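Local coordinates for metallo-beta-lactamase domain-containing protein (Thermotoga maritima, PDB 3H3E), which is of unknown function but binds zinc and is probably a metal-dependent hydrolase, possibly a transferase, of the metallo-beta-lactamase superfamily, at residues 178-183 with 206-211. The protein carries 2 engineered substitutions. Numbering follows the deposited sequence.
Sequences TGCSHR and GFHLLK. With ZN (zinc ion), chain B.
H182 and H208 meet edge to face beside the zinc ion: CE1 of H182 lies over the centre of the H208 imidazole, 3.9 Å above its plane. The two ring planes are inclined at 51°. H208 gets there because its CG stands anti to the backbone N (chi1 -154°), while H182 reaches the metal through NE2, at 2.4 Å from the zinc. H69 and H71 complete the three-histidine site, and the backbone N of H182 is hydrogen-bonded to the carboxylate of E163 (OE2). The sulfur of C180, in a disulfide with C237, approaches the H208 ring obliquely, its SG 4.1 Å from H208 ND1.

Polar contacts gather round G206. Its N makes two weak, bent hydrogen bonds, to O of T178 and O of G179, and its O receives a bond from OG of S181 at 3.0 Å, in the carbonyl plane with a C=O...OG angle of 147°. T178 OG1 in turn donates to S181 OG at 2.8 Å, making a relay from threonine to serine to glycine carbonyl that fixes the serine hydroxyl.

Apolar contact adds the methyl CG2 of T178, which meets the F207 ring at its edge, in plane, 3.8 Å from CE1.

The two loops follow the adjacent parallel strands 173-178 and 200-204, and so bring a zinc ligand and its aromatic neighbour together at the C-terminal ends of neighbouring strands of one sheet, as in metallo-beta-lactamase folds, where metal-binding loops follow the strands. T178, S181 and F207 rest against helix 185-193, and F207 also touches strand 231-235.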
loop_
_atom_site.group_PDB
_atom_site.type_symbol
_atom_site.label_atom_id
_atom_site.label_comp_id
_atom_site.label_asym_id
_atom_site.label_seq_id
_atom_site.Cartn_x
_atom_site.Cartn_y
_atom_site.Cartn_z
ATOM N N THR A 178 -0.164 3.487 0.619
ATOM C CA THR A 178 -0.064 2.314 1.471
ATOM C C THR A 178 -0.827 1.183 0.814
ATOM O O THR A 178 -1.790 1.418 0.091
ATOM C CB THR A 178 -0.560 2.596 2.909
ATOM O OG1 THR A 178 -0.388 1.427 3.701
ATOM C CG2 THR A 178 -2.010 2.980 2.925
ATOM N N GLY A 179 -0.368 -0.042 1.033
ATOM C CA GLY A 179 -0.974 -1.198 0.406
ATOM C C GLY A 179 -2.117 -1.716 1.238
ATOM O O GLY A 179 -3.255 -1.705 0.804
ATOM N N CYS A 180 -1.827 -2.153 2.453
ATOM C CA CYS A 180 -2.874 -2.713 3.291
ATOM C C CYS A 180 -2.890 -2.165 4.726
ATOM O O CYS A 180 -3.893 -2.269 5.428
ATOM C CB CYS A 180 -2.803 -4.248 3.272
ATOM S SG CYS A 180 -4.245 -5.039 2.584
ATOM N N SER A 181 -1.780 -1.588 5.161
ATOM C CA SER A 181 -1.689 -1.014 6.501
ATOM C C SER A 181 -1.994 -2.021 7.600
ATOM O O SER A 181 -2.884 -1.805 8.405
ATOM C CB SER A 181 -2.637 0.170 6.643
ATOM O OG SER A 181 -2.418 1.118 5.621
ATOM N N HIS A 182 -1.242 -3.109 7.656
ATOM C CA HIS A 182 -1.495 -4.145 8.651
ATOM C C HIS A 182 -1.054 -3.701 10.038
ATOM O O HIS A 182 -1.591 -4.132 11.058
ATOM C CB HIS A 182 -0.773 -5.430 8.261
ATOM C CG HIS A 182 -1.474 -6.216 7.194
ATOM N ND1 HIS A 182 -2.665 -6.873 7.416
ATOM C CD2 HIS A 182 -1.146 -6.457 5.903
ATOM C CE1 HIS A 182 -3.038 -7.488 6.307
ATOM N NE2 HIS A 182 -2.134 -7.250 5.374
ATOM N N ARG A 183 -0.061 -2.832 10.066
ATOM C CA ARG A 183 0.475 -2.352 11.317
ATOM C C ARG A 183 -0.348 -1.198 11.862
ATOM O O ARG A 183 -0.104 -0.741 12.967
ATOM C CB ARG A 183 1.928 -1.942 11.138
ATOM C CG ARG A 183 2.864 -3.111 10.858
ATOM C CD ARG A 183 4.245 -2.740 11.364
ATOM N NE ARG A 183 4.896 -3.875 11.983
ATOM C CZ ARG A 183 5.646 -3.802 13.072
ATOM N NH1 ARG A 183 5.844 -2.642 13.662
ATOM N NH2 ARG A 183 6.194 -4.896 13.569
ATOM N N GLY A 206 -5.003 0.930 0.850
ATOM C CA GLY A 206 -5.857 0.109 1.693
ATOM C C GLY A 206 -5.518 0.211 3.165
ATOM O O GLY A 206 -4.346 0.240 3.530
ATOM N N PHE A 207 -6.545 0.262 4.012
ATOM C CA PHE A 207 -6.347 0.456 5.455
ATOM C C PHE A 207 -6.726 -0.760 6.302
ATOM O O PHE A 207 -6.514 -0.766 7.510
ATOM C CB PHE A 207 -7.107 1.695 5.983
ATOM C CG PHE A 207 -6.839 2.970 5.209
ATOM C CD1 PHE A 207 -5.667 3.142 4.487
ATOM C CD2 PHE A 207 -7.758 3.996 5.217
ATOM C CE1 PHE A 207 -5.441 4.306 3.774
ATOM C CE2 PHE A 207 -7.526 5.158 4.517
ATOM C CZ PHE A 207 -6.368 5.313 3.798
ATOM N N HIS A 208 -7.305 -1.772 5.669
ATOM C CA HIS A 208 -7.631 -3.028 6.336
ATOM C C HIS A 208 -8.521 -2.858 7.551
ATOM O O HIS A 208 -8.158 -3.245 8.663
ATOM C CB HIS A 208 -6.371 -3.808 6.721
ATOM C CG HIS A 208 -6.597 -5.286 6.817
ATOM N ND1 HIS A 208 -6.728 -6.093 5.705
ATOM C CD2 HIS A 208 -6.735 -6.101 7.891
ATOM C CE1 HIS A 208 -6.930 -7.341 6.089
ATOM N NE2 HIS A 208 -6.944 -7.373 7.411
ATOM N N LEU A 209 -9.711 -2.323 7.331
ATOM C CA LEU A 209 -10.590 -2.010 8.439
ATOM C C LEU A 209 -11.854 -2.855 8.502
ATOM O O LEU A 209 -12.775 -2.539 9.251
ATOM C CB LEU A 209 -10.918 -0.529 8.402
ATOM C CG LEU A 209 -9.636 0.275 8.638
ATOM C CD1 LEU A 209 -9.874 1.759 8.439
ATOM C CD2 LEU A 209 -9.078 -0.021 10.031
ATOM N N LEU A 210 -11.883 -3.938 7.732
ATOM C CA LEU A 210 -13.034 -4.840 7.688
ATOM C C LEU A 210 -13.262 -5.612 8.986
ATOM O O LEU A 210 -14.398 -5.948 9.328
ATOM C CB LEU A 210 -12.888 -5.818 6.527
ATOM C CG LEU A 210 -13.402 -5.286 5.192
ATOM C CD1 LEU A 210 -13.262 -6.328 4.097
ATOM C CD2 LEU A 210 -14.851 -4.848 5.332
ATOM N N LYS A 211 -12.173 -5.900 9.693
ATOM C CA LYS A 211 -12.227 -6.665 10.936
ATOM C C LYS A 211 -12.054 -5.770 12.165
ATOM O O LYS A 211 -11.951 -6.255 13.290
ATOM C CB LYS A 211 -11.169 -7.783 10.944
ATOM C CG LYS A 211 -11.515 -9.002 10.092
ATOM C CD LYS A 211 -11.145 -10.295 10.830
ATOM C CE LYS A 211 -11.660 -11.569 10.129
ATOM N NZ LYS A 211 -10.656 -12.209 9.218
HETATM ZN ZN ZN B . -2.202 -7.922 3.101
#